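Local coordinates for protein hydrogenase 2 maturation peptidase (Thaumarchaeota archaeon SCGC AB-539-E09, PDB 5TTX) that probably cleaves the C-terminal extension from the precursor of a [NiFe]-hydrogenase large subunit, a late step in the maturation of that enzyme, at residues D23-G26 with P27-D31; T53-T56 with D57-Y61; L89-D92 with I93-L96; E142-A145 with A146-A150. One frame throughout, in Å; residues are numbered along the deposited sequence.

Contact 1: residues D23-G26 with P27-D31; sequences DGFG and PRVVD
Val29 lays its CG2 methyl over one face of the Phe25 ring, one helical turn back, in a CH-pi contact. Val29 CG2 stands 4.1 Å from the centroid of the Phe25 ring, displaced toward the rim, and 3.7 Å from Phe25 CE2. The two side chains run side by side: Phe25 CG lies anti to the backbone N (chi1 163°), which swings the ring along the helix, while Val29 CG2, anti to its carbonyl carbon, is the branch on the side of the preceding turn, where the ring lies. On another flank, the aliphatic start of Arg28 folds over the N-cap carbonyl, CG of Arg28 coming within 3.1 Å of Gly24 O. Bends at chi2 and chi3 then carry the guanidinium away from the turn.

The backbone fixes these positions. Gly24 is the N-cap, and its O receives Arg28 N at 3.0 Å; Val29 N reaches Phe25 O at 3.0 Å, and Val30 N reaches Gly26 O at 3.1 Å. Pro27 sits in the first turn, where its lack of an N-H costs no helical bond. Further out, Phe25 packs on Leu67 of strand 63-69 and on helix 141-158, Val30 leans on Ala44, and Asp31 is salt-bridged to Arg18. Asp23, just ahead of the cap, is held by the backbone N of Asn17. This is the buried start of the helix in a beta-alpha-beta unit, strand 10-15, helix 25-34 and strand 42-48, entered through the glycine- and aspartate-rich loop that follows the first strand in hydrogenase maturation proteases.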
loop_
_atom_site.group_PDB
_atom_site.type_symbol
_atom_site.label_atom_id
_atom_site.label_comp_id
_atom_site.label_asym_id
_atom_site.label_seq_id
_atom_site.Cartn_x
_atom_site.Cartn_y
_atom_site.Cartn_z
ATOM N N ASP A 23 12.619 -3.788 -48.737
ATOM C CA ASP A 23 11.797 -3.466 -47.572
ATOM C C ASP A 23 10.321 -3.661 -47.846
ATOM O O ASP A 23 9.523 -3.628 -46.903
ATOM C CB ASP A 23 12.020 -2.028 -47.106
ATOM C CG ASP A 23 11.643 -1.826 -45.648
ATOM O OD1 ASP A 23 11.983 -2.720 -44.837
ATOM O OD2 ASP A 23 11.036 -0.781 -45.298
ATOM N N GLY A 24 9.935 -3.827 -49.110
ATOM C CA GLY A 24 8.569 -4.182 -49.421
ATOM C C GLY A 24 8.239 -5.654 -49.273
ATOM O O GLY A 24 7.153 -6.065 -49.679
ATOM N N PHE A 25 9.133 -6.470 -48.701
ATOM C CA PHE A 25 8.817 -7.883 -48.459
ATOM C C PHE A 25 7.467 -8.074 -47.757
ATOM O O PHE A 25 6.605 -8.819 -48.237
ATOM C CB PHE A 25 9.941 -8.522 -47.640
ATOM C CG PHE A 25 9.563 -9.831 -46.982
ATOM C CD1 PHE A 25 9.265 -9.891 -45.607
ATOM C CD2 PHE A 25 9.530 -11.006 -47.723
ATOM C CE1 PHE A 25 8.933 -11.121 -44.998
ATOM C CE2 PHE A 25 9.196 -12.235 -47.121
ATOM C CZ PHE A 25 8.911 -12.304 -45.785
ATOM N N GLY A 26 7.266 -7.421 -46.608
ATOM C CA GLY A 26 6.065 -7.644 -45.819
ATOM C C GLY A 26 4.777 -7.307 -46.558
ATOM O O GLY A 26 3.867 -8.134 -46.664
ATOM N N PRO A 27 4.664 -6.069 -47.054
ATOM C CA PRO A 27 3.474 -5.703 -47.845
ATOM C C PRO A 27 3.268 -6.580 -49.056
ATOM O O PRO A 27 2.114 -6.816 -49.453
ATOM C CB PRO A 27 3.757 -4.250 -48.254
ATOM C CG PRO A 27 4.649 -3.698 -47.120
ATOM C CD PRO A 27 5.490 -4.895 -46.686
ATOM N N ARG A 28 4.351 -7.069 -49.668
ATOM C CA ARG A 28 4.196 -7.925 -50.837
ATOM C C ARG A 28 3.689 -9.321 -50.449
ATOM O O ARG A 28 2.991 -9.958 -51.242
ATOM C CB ARG A 28 5.514 -7.993 -51.610
ATOM C CG ARG A 28 5.847 -6.708 -52.422
ATOM C CD ARG A 28 4.994 -6.575 -53.706
ATOM N NE ARG A 28 5.225 -7.724 -54.560
ATOM C CZ ARG A 28 6.141 -7.764 -55.524
ATOM N NH1 ARG A 28 6.906 -6.696 -55.782
ATOM N NH2 ARG A 28 6.297 -8.876 -56.225
ATOM N N VAL A 29 4.009 -9.806 -49.244
ATOM C CA VAL A 29 3.391 -11.040 -48.767
ATOM C C VAL A 29 1.900 -10.826 -48.555
ATOM O O VAL A 29 1.076 -11.675 -48.914
ATOM C CB VAL A 29 4.063 -11.545 -47.474
ATOM C CG1 VAL A 29 3.226 -12.714 -46.876
ATOM C CG2 VAL A 29 5.519 -11.992 -47.731
ATOM N N VAL A 30 1.523 -9.684 -47.983
ATOM C CA VAL A 30 0.101 -9.383 -47.834
ATOM C C VAL A 30 -0.600 -9.416 -49.188
ATOM O O VAL A 30 -1.715 -9.940 -49.303
ATOM C CB VAL A 30 -0.087 -8.034 -47.119
ATOM C CG1 VAL A 30 -1.563 -7.600 -47.141
ATOM C CG2 VAL A 30 0.417 -8.165 -45.691
ATOM N N ASP A 31 0.045 -8.872 -50.239
ATOM C CA ASP A 31 -0.533 -8.944 -51.579
ATOM C C ASP A 31 -0.807 -10.386 -51.982
ATOM O O ASP A 31 -1.876 -10.692 -52.519
ATOM C CB ASP A 31 0.391 -8.308 -52.620
ATOM C CG ASP A 31 0.545 -6.816 -52.448
ATOM O OD1 ASP A 31 -0.131 -6.228 -51.571
ATOM O OD2 ASP A 31 1.349 -6.233 -53.207
#

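Contact 2: residues T53-T56 with D57-Y61; sequences TVAT and DLEDY
Thr53 O takes Leu58 N at 3.0 Å, a bond spanning five residues rather than the usual four, and CB of Asp57 is pressed against the same oxygen, 3.1 Å from Thr53 O. Thr53 holds the N-cap position, though its side chain caps nothing; Glu103 of the second subunit instead accepts the backbone N-H groups of Val54 and Ala55 at this helix start. Val54 O repeats the wide spacing, receiving Glu59 N at 3.0 Å and, weakly, Asp57 N. Its side chain crosses that of Leu58 obliquely, Val54 CG2 lying 4.1 Å from Leu58 CD2, and both valine and leucine also meet Leu101 of the second subunit. These two successive i+5 to i bonds belong to a wider, pi-type turn in the short helix 54-58 that precedes strand 63-69. From Ala55 to Asp57 the backbone departs from helical angles, Thr56 having a positive phi of 64°. Thr56 N is then bonded by a carboxylate: Glu59 OE2 accepts it at 3.1 Å in a nearly straight bond (174°), with the donor above the carboxylate plane. Glu59 reaches it because CG is tucked between its own backbone N and carbonyl carbon (chi1 73°) and the extended chain runs back past Val54 O. Asp60 OD2 comes near Thr56 O but is salt-bridged to Lys8, as Asp57 is to Arg45.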
loop_
_atom_site.group_PDB
_atom_site.type_symbol
_atom_site.label_atom_id
_atom_site.label_comp_id
_atom_site.label_asym_id
_atom_site.label_seq_id
_atom_site.Cartn_x
_atom_site.Cartn_y
_atom_site.Cartn_z
ATOM N N THR A 53 -2.177 1.222 -34.395
ATOM C CA THR A 53 -2.630 1.519 -33.044
ATOM C C THR A 53 -3.016 0.240 -32.288
ATOM O O THR A 53 -3.673 -0.657 -32.832
ATOM C CB THR A 53 -3.826 2.470 -33.088
ATOM O OG1 THR A 53 -3.499 3.603 -33.896
ATOM C CG2 THR A 53 -4.210 2.946 -31.677
ATOM N N VAL A 54 -2.606 0.170 -31.022
ATOM C CA VAL A 54 -2.973 -0.948 -30.157
ATOM C C VAL A 54 -4.422 -0.814 -29.690
ATOM O O VAL A 54 -5.245 -1.714 -29.902
ATOM C CB VAL A 54 -1.995 -1.051 -28.966
ATOM C CG1 VAL A 54 -2.437 -2.135 -27.970
ATOM C CG2 VAL A 54 -0.578 -1.334 -29.469
ATOM N N ALA A 55 -4.758 0.309 -29.054
ATOM C CA ALA A 55 -6.136 0.523 -28.622
ATOM C C ALA A 55 -7.077 0.602 -29.827
ATOM O O ALA A 55 -6.769 1.234 -30.844
ATOM C CB ALA A 55 -6.238 1.795 -27.777
ATOM N N THR A 56 -8.226 -0.075 -29.712
ATOM C CA THR A 56 -9.307 -0.090 -30.701
ATOM C C THR A 56 -8.904 -0.708 -32.039
ATOM O O THR A 56 -9.631 -0.549 -33.030
ATOM C CB THR A 56 -9.875 1.319 -30.959
ATOM O OG1 THR A 56 -8.914 2.097 -31.686
ATOM C CG2 THR A 56 -10.226 2.027 -29.653
ATOM N N ASP A 57 -7.768 -1.400 -32.111
ATOM C CA ASP A 57 -7.347 -1.996 -33.375
ATOM C C ASP A 57 -6.595 -3.293 -33.113
ATOM O O ASP A 57 -7.167 -4.376 -33.238
ATOM C CB ASP A 57 -6.484 -1.017 -34.189
ATOM C CG ASP A 57 -6.175 -1.522 -35.593
ATOM O OD1 ASP A 57 -6.773 -2.529 -36.008
ATOM O OD2 ASP A 57 -5.326 -0.917 -36.293
ATOM N N LEU A 58 -5.325 -3.200 -32.726
ATOM C CA LEU A 58 -4.520 -4.409 -32.543
ATOM C C LEU A 58 -5.083 -5.298 -31.435
ATOM O O LEU A 58 -5.075 -6.533 -31.546
ATOM C CB LEU A 58 -3.072 -4.023 -32.255
ATOM C CG LEU A 58 -2.019 -5.119 -32.279
ATOM C CD1 LEU A 58 -2.051 -5.911 -33.575
ATOM C CD2 LEU A 58 -0.685 -4.468 -32.108
ATOM N N GLU A 59 -5.609 -4.692 -30.375
ATOM C CA GLU A 59 -6.132 -5.479 -29.267
ATOM C C GLU A 59 -7.357 -6.305 -29.649
ATOM O O GLU A 59 -7.710 -7.233 -28.915
ATOM C CB GLU A 59 -6.467 -4.563 -28.089
ATOM C CG GLU A 59 -7.703 -3.726 -28.294
ATOM C CD GLU A 59 -7.975 -2.811 -27.113
ATOM O OE1 GLU A 59 -7.375 -3.028 -26.033
ATOM O OE2 GLU A 59 -8.789 -1.874 -27.259
ATOM N N ASP A 60 -8.002 -6.020 -30.775
ATOM C CA ASP A 60 -9.151 -6.827 -31.160
ATOM C C ASP A 60 -8.769 -8.130 -31.844
ATOM O O ASP A 60 -9.662 -8.889 -32.218
ATOM C CB ASP A 60 -10.079 -6.022 -32.063
ATOM C CG ASP A 60 -10.603 -4.766 -31.381
ATOM O OD1 ASP A 60 -10.648 -4.742 -30.125
ATOM O OD2 ASP A 60 -10.961 -3.805 -32.103
ATOM N N TYR A 61 -7.486 -8.416 -32.015
ATOM C CA TYR A 61 -7.051 -9.699 -32.543
ATOM C C TYR A 61 -6.592 -10.595 -31.408
ATOM O O TYR A 61 -6.115 -10.123 -30.375
ATOM C CB TYR A 61 -5.910 -9.538 -33.554
ATOM C CG TYR A 61 -6.327 -8.711 -34.726
ATOM C CD1 TYR A 61 -6.924 -9.302 -35.835
ATOM C CD2 TYR A 61 -6.167 -7.332 -34.715
ATOM C CE1 TYR A 61 -7.344 -8.537 -36.917
ATOM C CE2 TYR A 61 -6.568 -6.563 -35.795
ATOM C CZ TYR A 61 -7.158 -7.174 -36.888
ATOM O OH TYR A 61 -7.569 -6.417 -37.948
#

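Contact 3: residues L89-D92 with I93-L96; sequences LDED and ISQL
The middle of helix 86-98, the first arm of a helical hairpin completed by helix 107-116, is held by regular turns in which Asp90 meets Ser94 and Asp92 meets Gln95. Asp90 O is the shared acceptor: Ser94 N binds it at 2.9 Å, and Ser94 OG adds a weak bond at 3.4 Å because the hydroxyl is turned beside its own backbone N (chi1 -56°) and so points back down the helix. Ile93 N also leans weakly on this oxygen, but its main bond is to Leu89 O at 3.0 Å. At the next residue, Gln95 N reaches Glu91 O at 2.9 Å, and the extended side chain, its CG set beside the backbone N, runs past that carbonyl and leaves Gln95 NE2 3.5 Å from Glu91 O in a weak second bond. Asp92 and Gln95 run alongside each other with their carboxylate and amide planes 49° apart; Asp92 OD1 is 3.1 Å from Gln95 NE2, yet the angle is too poor for a hydrogen bond. The other end of the amide is engaged across the assembly, where OE1 pairs with Ser82 OG of the second subunit. On the apolar flank Leu89 CG sits 4.3 Å from Ile93 CD1. A glycerol, probably from the crystallisation liquor, lies beside Asp92. Ile93 packs on Leu109 and Phe112 of helix 107-116, and Leu89 on Ile116, while Leu89 also meets Leu89 of the second subunit and Gln95 faces that subunit's strand 79-83, so that the helix lies between its hairpin partner and the neighbouring chain.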
loop_
_atom_site.group_PDB
_atom_site.type_symbol
_atom_site.label_atom_id
_atom_site.label_comp_id
_atom_site.label_asym_id
_atom_site.label_seq_id
_atom_site.Cartn_x
_atom_site.Cartn_y
_atom_site.Cartn_z
ATOM N N LEU A 89 6.394 -10.866 -20.955
ATOM C CA LEU A 89 6.868 -9.488 -20.933
ATOM C C LEU A 89 6.103 -8.636 -19.920
ATOM O O LEU A 89 6.713 -7.805 -19.235
ATOM C CB LEU A 89 6.781 -8.891 -22.331
ATOM C CG LEU A 89 7.052 -7.396 -22.483
ATOM C CD1 LEU A 89 8.476 -7.042 -22.060
ATOM C CD2 LEU A 89 6.770 -6.956 -23.929
ATOM N N ASP A 90 4.778 -8.825 -19.798
ATOM C CA ASP A 90 4.025 -8.182 -18.716
ATOM C C ASP A 90 4.675 -8.452 -17.371
ATOM O O ASP A 90 4.954 -7.527 -16.593
ATOM C CB ASP A 90 2.585 -8.693 -18.654
ATOM C CG ASP A 90 1.806 -8.426 -19.913
ATOM O OD1 ASP A 90 2.425 -8.013 -20.909
ATOM O OD2 ASP A 90 0.570 -8.632 -19.906
ATOM N N GLU A 91 4.893 -9.732 -17.074
ATOM C CA GLU A 91 5.453 -10.108 -15.788
ATOM C C GLU A 91 6.764 -9.392 -15.532
ATOM O O GLU A 91 6.995 -8.887 -14.421
ATOM C CB GLU A 91 5.639 -11.620 -15.724
ATOM C CG GLU A 91 4.373 -12.344 -15.394
ATOM C CD GLU A 91 3.719 -11.823 -14.124
ATOM O OE1 GLU A 91 2.711 -11.099 -14.242
ATOM O OE2 GLU A 91 4.207 -12.119 -13.007
ATOM N N ASP A 92 7.626 -9.313 -16.552
ATOM C CA ASP A 92 8.895 -8.618 -16.369
ATOM C C ASP A 92 8.678 -7.148 -16.060
ATOM O O ASP A 92 9.443 -6.557 -15.289
ATOM C CB ASP A 92 9.782 -8.787 -17.605
ATOM C CG ASP A 92 10.133 -10.231 -17.862
ATOM O OD1 ASP A 92 10.097 -11.013 -16.898
ATOM O OD2 ASP A 92 10.431 -10.603 -19.019
ATOM N N ILE A 93 7.642 -6.540 -16.639
ATOM C CA ILE A 93 7.348 -5.141 -16.346
ATOM C C ILE A 93 6.854 -4.980 -14.907
ATOM O O ILE A 93 7.265 -4.055 -14.201
ATOM C CB ILE A 93 6.343 -4.599 -17.374
ATOM C CG1 ILE A 93 6.992 -4.565 -18.757
ATOM C CG2 ILE A 93 5.867 -3.195 -16.996
ATOM C CD1 ILE A 93 6.046 -4.138 -19.831
ATOM N N SER A 94 5.985 -5.889 -14.441
ATOM C CA SER A 94 5.591 -5.897 -13.030
ATOM C C SER A 94 6.798 -6.044 -12.116
ATOM O O SER A 94 6.902 -5.359 -11.081
ATOM C CB SER A 94 4.611 -7.028 -12.749
ATOM O OG SER A 94 3.478 -6.956 -13.593
ATOM N N GLN A 95 7.717 -6.938 -12.467
ATOM C CA GLN A 95 8.909 -7.085 -11.644
ATOM C C GLN A 95 9.702 -5.790 -11.619
ATOM O O GLN A 95 10.248 -5.402 -10.579
ATOM C CB GLN A 95 9.767 -8.237 -12.153
ATOM C CG GLN A 95 9.140 -9.613 -11.959
ATOM C CD GLN A 95 9.979 -10.707 -12.585
ATOM O OE1 GLN A 95 10.926 -11.193 -11.973
ATOM N NE2 GLN A 95 9.646 -11.091 -13.821
ATOM N N LEU A 96 9.752 -5.093 -12.756
ATOM C CA LEU A 96 10.403 -3.793 -12.808
ATOM C C LEU A 96 9.631 -2.759 -11.996
ATOM O O LEU A 96 10.231 -1.921 -11.307
ATOM C CB LEU A 96 10.528 -3.359 -14.273
ATOM C CG LEU A 96 11.825 -2.723 -14.768
ATOM C CD1 LEU A 96 13.029 -3.460 -14.232
ATOM C CD2 LEU A 96 11.858 -2.712 -16.282
#

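Contact 4: residues E142-A145 with A146-A150; sequences EVEA and ATHAA
Ala146 N binds Glu142 O at 2.9 Å and Thr147 N binds Val143 O at 3.0 Å, the regular i to i+4 bonds of the C-terminal helix 141-158, which packs beside helix 25-34 against the central sheet of this alpha/beta fold. The next turn is looser: Ala149 N reaches Ala145 O only weakly, at 3.4 Å, and His148 N makes a weak bond to the same oxygen.

Among side-chain polar contacts, Thr147 turns its hydroxyl back on the helix. With OG1 between the backbone N and the carbonyl carbon (chi1 59°) it faces Glu144 O, but the modelled separation is too short for the exact geometry to be trusted.

Apolar contacts lie on the inner flank. Val143 and Ala146 rest on Cys128 of strand 122-128, and Thr147 meets Leu32.

The remaining pair is outward and flat. Glu144 and His148 lie side by side, carboxylate and imidazole 18° from coplanar; His148 CD2 comes within 3.3 Å of Glu144 O, Ala145 O lies at the ring edge, and Glu144 OE2 stops 4.1 Å from His148 NE2.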
loop_
_atom_site.group_PDB
_atom_site.type_symbol
_atom_site.label_atom_id
_atom_site.label_comp_id
_atom_site.label_asym_id
_atom_site.label_seq_id
_atom_site.Cartn_x
_atom_site.Cartn_y
_atom_site.Cartn_z
ATOM N N GLU A 142 15.662 -12.792 -54.989
ATOM C CA GLU A 142 15.657 -13.590 -53.769
ATOM C C GLU A 142 14.451 -13.275 -52.903
ATOM O O GLU A 142 13.781 -14.186 -52.401
ATOM C CB GLU A 142 16.941 -13.368 -52.968
ATOM C CG GLU A 142 18.173 -13.879 -53.675
ATOM C CD GLU A 142 18.908 -12.752 -54.402
ATOM O OE1 GLU A 142 20.160 -12.746 -54.358
ATOM O OE2 GLU A 142 18.230 -11.873 -55.010
ATOM N N VAL A 143 14.152 -11.995 -52.717
ATOM C CA VAL A 143 13.123 -11.665 -51.746
ATOM C C VAL A 143 11.748 -11.907 -52.335
ATOM O O VAL A 143 10.821 -12.315 -51.621
ATOM C CB VAL A 143 13.307 -10.228 -51.238
ATOM C CG1 VAL A 143 12.112 -9.795 -50.391
ATOM C CG2 VAL A 143 14.630 -10.121 -50.439
ATOM N N GLU A 144 11.610 -11.734 -53.642
ATOM C CA GLU A 144 10.407 -12.197 -54.308
ATOM C C GLU A 144 10.173 -13.678 -54.044
ATOM O O GLU A 144 9.049 -14.091 -53.739
ATOM C CB GLU A 144 10.482 -11.946 -55.812
ATOM C CG GLU A 144 9.477 -12.848 -56.560
ATOM C CD GLU A 144 8.654 -12.133 -57.606
ATOM O OE1 GLU A 144 9.140 -11.144 -58.207
ATOM O OE2 GLU A 144 7.510 -12.589 -57.837
ATOM N N ALA A 145 11.209 -14.507 -54.209
ATOM C CA ALA A 145 10.995 -15.926 -53.961
ATOM C C ALA A 145 10.680 -16.166 -52.487
ATOM O O ALA A 145 9.899 -17.073 -52.153
ATOM C CB ALA A 145 12.197 -16.747 -54.422
ATOM N N ALA A 146 11.207 -15.314 -51.608
ATOM C CA ALA A 146 10.972 -15.495 -50.187
ATOM C C ALA A 146 9.538 -15.168 -49.818
ATOM O O ALA A 146 9.031 -15.689 -48.810
ATOM C CB ALA A 146 11.945 -14.643 -49.369
ATOM N N THR A 147 8.871 -14.303 -50.600
ATOM C CA THR A 147 7.473 -14.007 -50.316
ATOM C C THR A 147 6.629 -15.276 -50.393
ATOM O O THR A 147 5.742 -15.490 -49.561
ATOM C CB THR A 147 6.915 -12.946 -51.269
ATOM O OG1 THR A 147 7.033 -13.379 -52.626
ATOM C CG2 THR A 147 7.629 -11.620 -51.083
ATOM N N HIS A 148 6.921 -16.152 -51.355
ATOM C CA HIS A 148 6.140 -17.379 -51.469
ATOM C C HIS A 148 6.431 -18.314 -50.307
ATOM O O HIS A 148 5.525 -18.981 -49.803
ATOM C CB HIS A 148 6.410 -18.059 -52.818
ATOM C CG HIS A 148 6.063 -17.182 -53.972
ATOM N ND1 HIS A 148 4.763 -16.990 -54.390
ATOM C CD2 HIS A 148 6.828 -16.374 -54.737
ATOM C CE1 HIS A 148 4.748 -16.117 -55.380
ATOM N NE2 HIS A 148 5.988 -15.737 -55.617
ATOM N N ALA A 149 7.689 -18.361 -49.864
ATOM C CA ALA A 149 8.039 -19.153 -48.691
ATOM C C ALA A 149 7.366 -18.600 -47.436
ATOM O O ALA A 149 6.862 -19.362 -46.598
ATOM C CB ALA A 149 9.557 -19.180 -48.516
ATOM N N ALA A 150 7.343 -17.276 -47.296
ATOM C CA ALA A 150 6.693 -16.683 -46.144
ATOM C C ALA A 150 5.212 -17.007 -46.154
ATOM O O ALA A 150 4.624 -17.274 -45.101
ATOM C CB ALA A 150 6.928 -15.169 -46.120
#

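How the contacts relate
Contacts 1 and 4 form one packed unit, their centres about 9 Å apart: Phe25 CZ lies 3.5 Å from Ala150 CB, and Phe25 CB 3.7 Å from Val143 CG1, so the two helices pack directly on each other. Contact 2 touches neither contact 1 nor contact 3; its centre is about 21 Å from the centre of each, with nearest atoms about 11 Å and 10 Å away. What contacts 2 and 3 share is the second subunit, which both touch. The centres of contacts 3 and 4 are about 36 Å apart. No other chain of the assembly touches contacts 1 and 4, whereas contacts 2 and 3 each border the second subunit.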